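Local coordinates for periplasmic cell division protein (SufI) (Aquifex aeolicus, PDB 6SYY) that binds copper as a multicopper oxidase and probably couples the oxidation of its substrates to the reduction of dioxygen, at residues 199-204 against 248-253; 454-459 against 506-511. One frame throughout, in Å; residues are numbered along the deposited sequence.

Contact 1 (199-204 against 248-253); sequences IDIPLI and YRFRIL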
loop_
_atom_site.group_PDB
_atom_site.type_symbol
_atom_site.label_atom_id
_atom_site.label_comp_id
_atom_site.label_asym_id
_atom_site.label_seq_id
_atom_site.Cartn_x
_atom_site.Cartn_y
_atom_site.Cartn_z
ATOM N N ILE A 199 18.142 7.246 8.144
ATOM C CA ILE A 199 17.347 6.583 9.171
ATOM C C ILE A 199 15.857 6.601 8.863
ATOM O O ILE A 199 15.062 6.142 9.690
ATOM C CB ILE A 199 17.610 7.177 10.572
ATOM C CG1 ILE A 199 17.195 8.648 10.626
ATOM C CG2 ILE A 199 19.086 7.008 10.960
ATOM C CD1 ILE A 199 17.339 9.268 12.007
ATOM N N ASP A 200 15.454 7.117 7.699
ATOM C CA ASP A 200 14.076 7.048 7.212
ATOM C C ASP A 200 14.102 6.140 5.983
ATOM O O ASP A 200 14.415 6.587 4.877
ATOM C CB ASP A 200 13.539 8.443 6.892
ATOM C CG ASP A 200 12.027 8.464 6.681
ATOM O OD1 ASP A 200 11.418 7.381 6.565
ATOM O OD2 ASP A 200 11.441 9.569 6.635
ATOM N N ILE A 201 13.774 4.868 6.180
ATOM C CA ILE A 201 14.074 3.808 5.228
ATOM C C ILE A 201 12.775 3.198 4.708
ATOM O O ILE A 201 11.958 2.716 5.500
ATOM C CB ILE A 201 14.955 2.717 5.857
ATOM C CG1 ILE A 201 16.222 3.328 6.471
ATOM C CG2 ILE A 201 15.271 1.630 4.837
ATOM C CD1 ILE A 201 17.121 4.019 5.485
ATOM N N PRO A 202 12.547 3.168 3.396
ATOM C CA PRO A 202 11.405 2.418 2.864
ATOM C C PRO A 202 11.692 0.927 2.871
ATOM O O PRO A 202 12.812 0.488 2.607
ATOM C CB PRO A 202 11.270 2.948 1.430
ATOM C CG PRO A 202 12.651 3.359 1.061
ATOM C CD PRO A 202 13.303 3.855 2.332
ATOM N N LEU A 203 10.659 0.143 3.175
ATOM C CA LEU A 203 10.742 -1.315 3.117
ATOM C C LEU A 203 9.547 -1.796 2.298
ATOM O O LEU A 203 8.475 -2.085 2.837
ATOM C CB LEU A 203 10.776 -1.937 4.513
ATOM C CG LEU A 203 11.908 -1.524 5.465
ATOM C CD1 LEU A 203 11.788 -2.282 6.771
ATOM C CD2 LEU A 203 13.278 -1.756 4.848
ATOM N N ILE A 204 9.732 -1.864 0.982
ATOM C CA ILE A 204 8.705 -2.355 0.074
ATOM C C ILE A 204 8.860 -3.873 0.024
ATOM O O ILE A 204 9.739 -4.398 -0.662
ATOM C CB ILE A 204 8.822 -1.712 -1.309
ATOM C CG1 ILE A 204 8.660 -0.191 -1.185
ATOM C CG2 ILE A 204 7.794 -2.310 -2.267
ATOM C CD1 ILE A 204 9.306 0.600 -2.299
ATOM N N TYR A 248 15.357 4.462 14.044
ATOM C CA TYR A 248 15.114 4.399 12.610
ATOM C C TYR A 248 13.617 4.399 12.347
ATOM O O TYR A 248 12.845 3.769 13.076
ATOM C CB TYR A 248 15.737 3.148 11.985
ATOM C CG TYR A 248 17.226 3.236 11.773
ATOM C CD1 TYR A 248 18.101 3.198 12.850
ATOM C CD2 TYR A 248 17.761 3.345 10.494
ATOM C CE1 TYR A 248 19.469 3.279 12.664
ATOM C CE2 TYR A 248 19.128 3.426 10.296
ATOM C CZ TYR A 248 19.978 3.392 11.386
ATOM O OH TYR A 248 21.340 3.469 11.207
ATOM N N ARG A 249 13.211 5.111 11.307
ATOM C CA ARG A 249 11.851 5.030 10.802
ATOM C C ARG A 249 11.842 4.125 9.579
ATOM O O ARG A 249 12.620 4.336 8.642
ATOM C CB ARG A 249 11.313 6.412 10.443
ATOM C CG ARG A 249 9.988 6.377 9.712
ATOM C CD ARG A 249 9.512 7.776 9.434
ATOM N NE ARG A 249 8.129 7.800 8.979
ATOM C CZ ARG A 249 7.399 8.906 8.920
ATOM N NH1 ARG A 249 7.931 10.065 9.296
ATOM N NH2 ARG A 249 6.146 8.858 8.493
ATOM N N PHE A 250 10.978 3.116 9.595
ATOM C CA PHE A 250 10.795 2.239 8.446
ATOM C C PHE A 250 9.371 2.388 7.934
ATOM O O PHE A 250 8.410 2.229 8.696
ATOM C CB PHE A 250 11.098 0.785 8.803
ATOM C CG PHE A 250 12.507 0.560 9.257
ATOM C CD1 PHE A 250 13.549 0.560 8.344
ATOM C CD2 PHE A 250 12.794 0.357 10.596
ATOM C CE1 PHE A 250 14.852 0.360 8.759
ATOM C CE2 PHE A 250 14.094 0.156 11.017
ATOM C CZ PHE A 250 15.125 0.158 10.099
ATOM N N ARG A 251 9.244 2.707 6.649
ATOM C CA ARG A 251 7.955 2.805 5.971
ATOM C C ARG A 251 7.705 1.472 5.286
ATOM O O ARG A 251 8.186 1.231 4.175
ATOM C CB ARG A 251 7.947 3.955 4.975
ATOM C CG ARG A 251 8.154 5.300 5.624
ATOM C CD ARG A 251 8.344 6.372 4.586
ATOM N NE ARG A 251 8.702 7.645 5.202
ATOM C CZ ARG A 251 7.847 8.637 5.419
ATOM N NH1 ARG A 251 6.571 8.512 5.067
ATOM N NH2 ARG A 251 8.271 9.755 5.986
ATOM N N ILE A 252 6.962 0.600 5.957
ATOM C CA ILE A 252 6.723 -0.740 5.437
ATOM C C ILE A 252 5.544 -0.684 4.476
ATOM O O ILE A 252 4.448 -0.250 4.842
ATOM C CB ILE A 252 6.469 -1.739 6.572
ATOM C CG1 ILE A 252 7.677 -1.782 7.513
ATOM C CG2 ILE A 252 6.170 -3.113 5.994
ATOM C CD1 ILE A 252 7.423 -2.528 8.791
ATOM N N LEU A 253 5.774 -1.107 3.240
ATOM C CA LEU A 253 4.739 -1.162 2.218
ATOM C C LEU A 253 4.666 -2.591 1.710
ATOM O O LEU A 253 5.652 -3.111 1.174
ATOM C CB LEU A 253 5.040 -0.187 1.074
ATOM C CG LEU A 253 3.979 -0.007 -0.015
ATOM C CD1 LEU A 253 4.106 1.377 -0.626
ATOM C CD2 LEU A 253 4.094 -1.063 -1.101
#
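Strands 200-204 and 248-253 run parallel, their axes 4.5 Å apart at closest approach and 23° from alignment, joined by five backbone bonds in which R249 and R251 each use N and O, bonding to I199 O and I201 N and to I201 O and L203 N, before L253 N reaches L203 O. Three charged side chains share one face of this pair. R251 holds D200 side-on in a salt bridge: NE meets OD1 at 3.1 Å, and NH2 meets the syn lone pair of OD2 at 3.2 Å, in a nearly straight bond (166°) lying in the guanidinium plane. With chi1 at -167°, D200 puts CG opposite its own N, and the carboxylate swings across to R251. The extended R249 runs alongside, its CD 3.5 Å from D200 OD1, and R251 NH2 sits 3.2 Å above the centre of the R249 guanidinium. E185 and D302 pair with the end of R249, while T155 OG1 bonds R251 NH1. A leucine in place of R251 would probably leave the buried carboxylate of D200 without two of its N-H partners and rob R249 of the group lying over it. On the reverse side F250 CD1 touches I201 CB at 3.6 Å and also L203 CD1, and F366 meets the same ring. At the strand entrance I199 CG2 makes a CH-pi contact over the Y248 face. Such strand pairing belongs to the cupredoxin beta-sandwich repeated in multicopper oxidases; here the charged face looks onto strand 176-181, where M177 touches P202, R251 and L253.

Contact 2 (454-459 against 506-511); sequences HIHGFQ and LLHCHI. With CU (copper (II) ion), chain C; CU (copper (II) ion), chain E; CU (copper (II) ion), chain B; O (oxygen atom), chain F.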
loop_
_atom_site.group_PDB
_atom_site.type_symbol
_atom_site.label_atom_id
_atom_site.label_comp_id
_atom_site.label_asym_id
_atom_site.label_seq_id
_atom_site.Cartn_x
_atom_site.Cartn_y
_atom_site.Cartn_z
ATOM N N HIS A 454 -10.166 -2.329 0.051
ATOM C CA HIS A 454 -9.684 -0.980 -0.202
ATOM C C HIS A 454 -10.779 -0.177 -0.891
ATOM O O HIS A 454 -11.456 -0.681 -1.794
ATOM C CB HIS A 454 -8.409 -1.031 -1.060
ATOM C CG HIS A 454 -7.918 0.307 -1.516
ATOM N ND1 HIS A 454 -7.588 1.320 -0.641
ATOM C CD2 HIS A 454 -7.679 0.792 -2.759
ATOM C CE1 HIS A 454 -7.182 2.375 -1.325
ATOM N NE2 HIS A 454 -7.227 2.081 -2.612
ATOM N N ILE A 455 -10.978 1.061 -0.445
ATOM C CA ILE A 455 -11.840 2.014 -1.134
ATOM C C ILE A 455 -10.971 3.147 -1.652
ATOM O O ILE A 455 -9.998 3.548 -1.000
ATOM C CB ILE A 455 -12.969 2.565 -0.236
ATOM C CG1 ILE A 455 -12.397 3.268 0.995
ATOM C CG2 ILE A 455 -13.925 1.461 0.177
ATOM C CD1 ILE A 455 -13.443 3.988 1.815
ATOM N N HIS A 456 -11.305 3.644 -2.835
ATOM C CA HIS A 456 -10.676 4.837 -3.373
ATOM C C HIS A 456 -11.418 6.077 -2.882
ATOM O O HIS A 456 -12.543 6.001 -2.387
ATOM C CB HIS A 456 -10.663 4.801 -4.905
ATOM C CG HIS A 456 -9.831 3.697 -5.481
ATOM N ND1 HIS A 456 -9.351 3.726 -6.773
ATOM C CD2 HIS A 456 -9.399 2.529 -4.948
ATOM C CE1 HIS A 456 -8.657 2.626 -7.010
ATOM N NE2 HIS A 456 -8.671 1.884 -5.919
ATOM N N GLY A 457 -10.770 7.227 -3.023
ATOM C CA GLY A 457 -11.408 8.510 -2.777
ATOM C C GLY A 457 -11.305 9.081 -1.378
ATOM O O GLY A 457 -11.186 10.299 -1.221
ATOM N N PHE A 458 -11.364 8.230 -0.353
ATOM C CA PHE A 458 -11.347 8.708 1.025
ATOM C C PHE A 458 -10.630 7.708 1.916
ATOM O O PHE A 458 -10.633 6.502 1.656
ATOM C CB PHE A 458 -12.762 8.933 1.573
ATOM C CG PHE A 458 -13.684 9.617 0.610
ATOM C CD1 PHE A 458 -13.779 10.998 0.584
ATOM C CD2 PHE A 458 -14.451 8.879 -0.278
ATOM C CE1 PHE A 458 -14.624 11.631 -0.309
ATOM C CE2 PHE A 458 -15.297 9.505 -1.173
ATOM C CZ PHE A 458 -15.385 10.883 -1.187
ATOM N N GLN A 459 -10.022 8.222 2.976
ATOM C CA GLN A 459 -9.596 7.350 4.052
ATOM C C GLN A 459 -10.766 7.107 5.005
ATOM O O GLN A 459 -11.795 7.784 4.953
ATOM C CB GLN A 459 -8.400 7.946 4.790
ATOM C CG GLN A 459 -7.118 7.971 3.975
ATOM C CD GLN A 459 -7.023 9.182 3.067
ATOM O OE1 GLN A 459 -7.764 10.153 3.227
ATOM N NE2 GLN A 459 -6.104 9.133 2.112
ATOM N N LEU A 506 -13.606 3.403 -6.812
ATOM C CA LEU A 506 -13.600 1.951 -6.743
ATOM C C LEU A 506 -13.723 1.471 -5.305
ATOM O O LEU A 506 -13.326 2.157 -4.357
ATOM C CB LEU A 506 -12.321 1.388 -7.355
ATOM C CG LEU A 506 -12.174 1.544 -8.863
ATOM C CD1 LEU A 506 -10.829 1.006 -9.289
ATOM C CD2 LEU A 506 -13.297 0.810 -9.569
ATOM N N LEU A 507 -14.299 0.282 -5.154
ATOM C CA LEU A 507 -14.236 -0.495 -3.920
ATOM C C LEU A 507 -13.884 -1.915 -4.329
ATOM O O LEU A 507 -14.598 -2.521 -5.135
ATOM C CB LEU A 507 -15.560 -0.446 -3.151
ATOM C CG LEU A 507 -15.695 -1.185 -1.815
ATOM C CD1 LEU A 507 -16.774 -0.536 -0.966
ATOM C CD2 LEU A 507 -16.027 -2.655 -2.013
ATOM N N HIS A 508 -12.783 -2.439 -3.796
ATOM C CA HIS A 508 -12.269 -3.706 -4.293
ATOM C C HIS A 508 -11.355 -4.338 -3.255
ATOM O O HIS A 508 -10.819 -3.665 -2.372
ATOM C CB HIS A 508 -11.520 -3.523 -5.622
ATOM C CG HIS A 508 -10.250 -2.736 -5.506
ATOM N ND1 HIS A 508 -9.011 -3.333 -5.413
ATOM C CD2 HIS A 508 -10.027 -1.401 -5.469
ATOM C CE1 HIS A 508 -8.079 -2.400 -5.321
ATOM N NE2 HIS A 508 -8.670 -1.218 -5.353
ATOM N N CYS A 509 -11.199 -5.650 -3.376
ATOM C CA CYS A 509 -10.184 -6.357 -2.614
ATOM C C CYS A 509 -8.806 -6.024 -3.160
ATOM O O CYS A 509 -8.626 -5.856 -4.369
ATOM C CB CYS A 509 -10.426 -7.858 -2.690
ATOM S SG CYS A 509 -9.174 -8.836 -1.878
ATOM N N HIS A 510 -7.822 -5.925 -2.269
ATOM C CA HIS A 510 -6.475 -5.583 -2.695
ATOM C C HIS A 510 -5.574 -6.799 -2.827
ATOM O O HIS A 510 -4.358 -6.643 -2.985
ATOM C CB HIS A 510 -5.842 -4.562 -1.755
ATOM C CG HIS A 510 -4.827 -3.699 -2.431
ATOM N ND1 HIS A 510 -3.552 -4.139 -2.721
ATOM C CD2 HIS A 510 -4.910 -2.438 -2.916
ATOM C CE1 HIS A 510 -2.889 -3.177 -3.338
ATOM N NE2 HIS A 510 -3.689 -2.134 -3.466
ATOM N N ILE A 511 -6.131 -8.003 -2.749
ATOM C CA ILE A 511 -5.443 -9.164 -3.302
ATOM C C ILE A 511 -5.564 -9.042 -4.816
ATOM O O ILE A 511 -6.671 -9.099 -5.360
ATOM C CB ILE A 511 -6.033 -10.481 -2.783
ATOM C CG1 ILE A 511 -5.689 -10.662 -1.299
ATOM C CG2 ILE A 511 -5.520 -11.655 -3.598
ATOM C CD1 ILE A 511 -6.347 -11.852 -0.650
HETATM CU CU CU C . -7.462 0.302 -6.430
HETATM CU CU CU E . -3.376 -0.140 -4.587
HETATM CU CU CU B . -10.012 -10.692 -1.879
HETATM O O O F . -5.558 -0.080 -5.628
#
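The H456 ring carries L506 CB over the centre of one face, 3.7 Å from the centroid and almost on the ring normal, and has H508 NE2 at its edge. H508 has H454 CB over one face, toward the rim, and H456 CD2 and the bound oxygen in plane at its edge. The H454 ring offers its edge to H508, CD2 lying 3.4 Å from H508 NE2, while H510 turns an edge toward the H454 face, the planes 78° apart. These are two of the four His-X-His motifs that wrap the trinuclear copper cluster of a multicopper oxidase. H456 NE2 and H508 NE2 bind one copper, at 2.1 and 2.2 Å, with H161; D129 is the polar partner at the other end of the H456 ring. H510 binds a second copper with H120 and H159, and the oxygen bridges both metals. H454 serves a third with H118, its ND1 fixed by D479 O. Antiparallel pairing puts the H454 and H508 rings on the same face: the two residues exchange two backbone bonds, and H456 N bonds L506 O. I455 faces the other way, CG2 against L507 CD1. C509 points away, its SG 2.0 Å from the type 1 copper shared with H451 and H514, so His-Cys-His links the copper centres, the electron route known in this family. H508 ND1 reaches C509 O at 2.8 Å, from above the carbonyl plane.

From the N terminus, the chain first builds strands 117-120 and 154-160, which carry or lead into H118, H120, H159 and H161, then enters 199-204. Contact 1 closes when 248-253 pairs beside it, after 43 residues with strands 230-233, 236-237 and 239-244. Only much later does contact 2 open at 454-459, to close at 506-511 around strands 461-465, 480-483 and 488-495. The loops follow in series, neither nesting nor crossing. The centres of contact 1 and contact 2 lie about 23 Å apart. Contact 1 joins strands 200-208 and 247-254 of the middle cupredoxin-like part, contact 2 strands 451-455 and 503-509 of the C-terminal one, and the side chain of L253 comes within about 8 Å of that of H510.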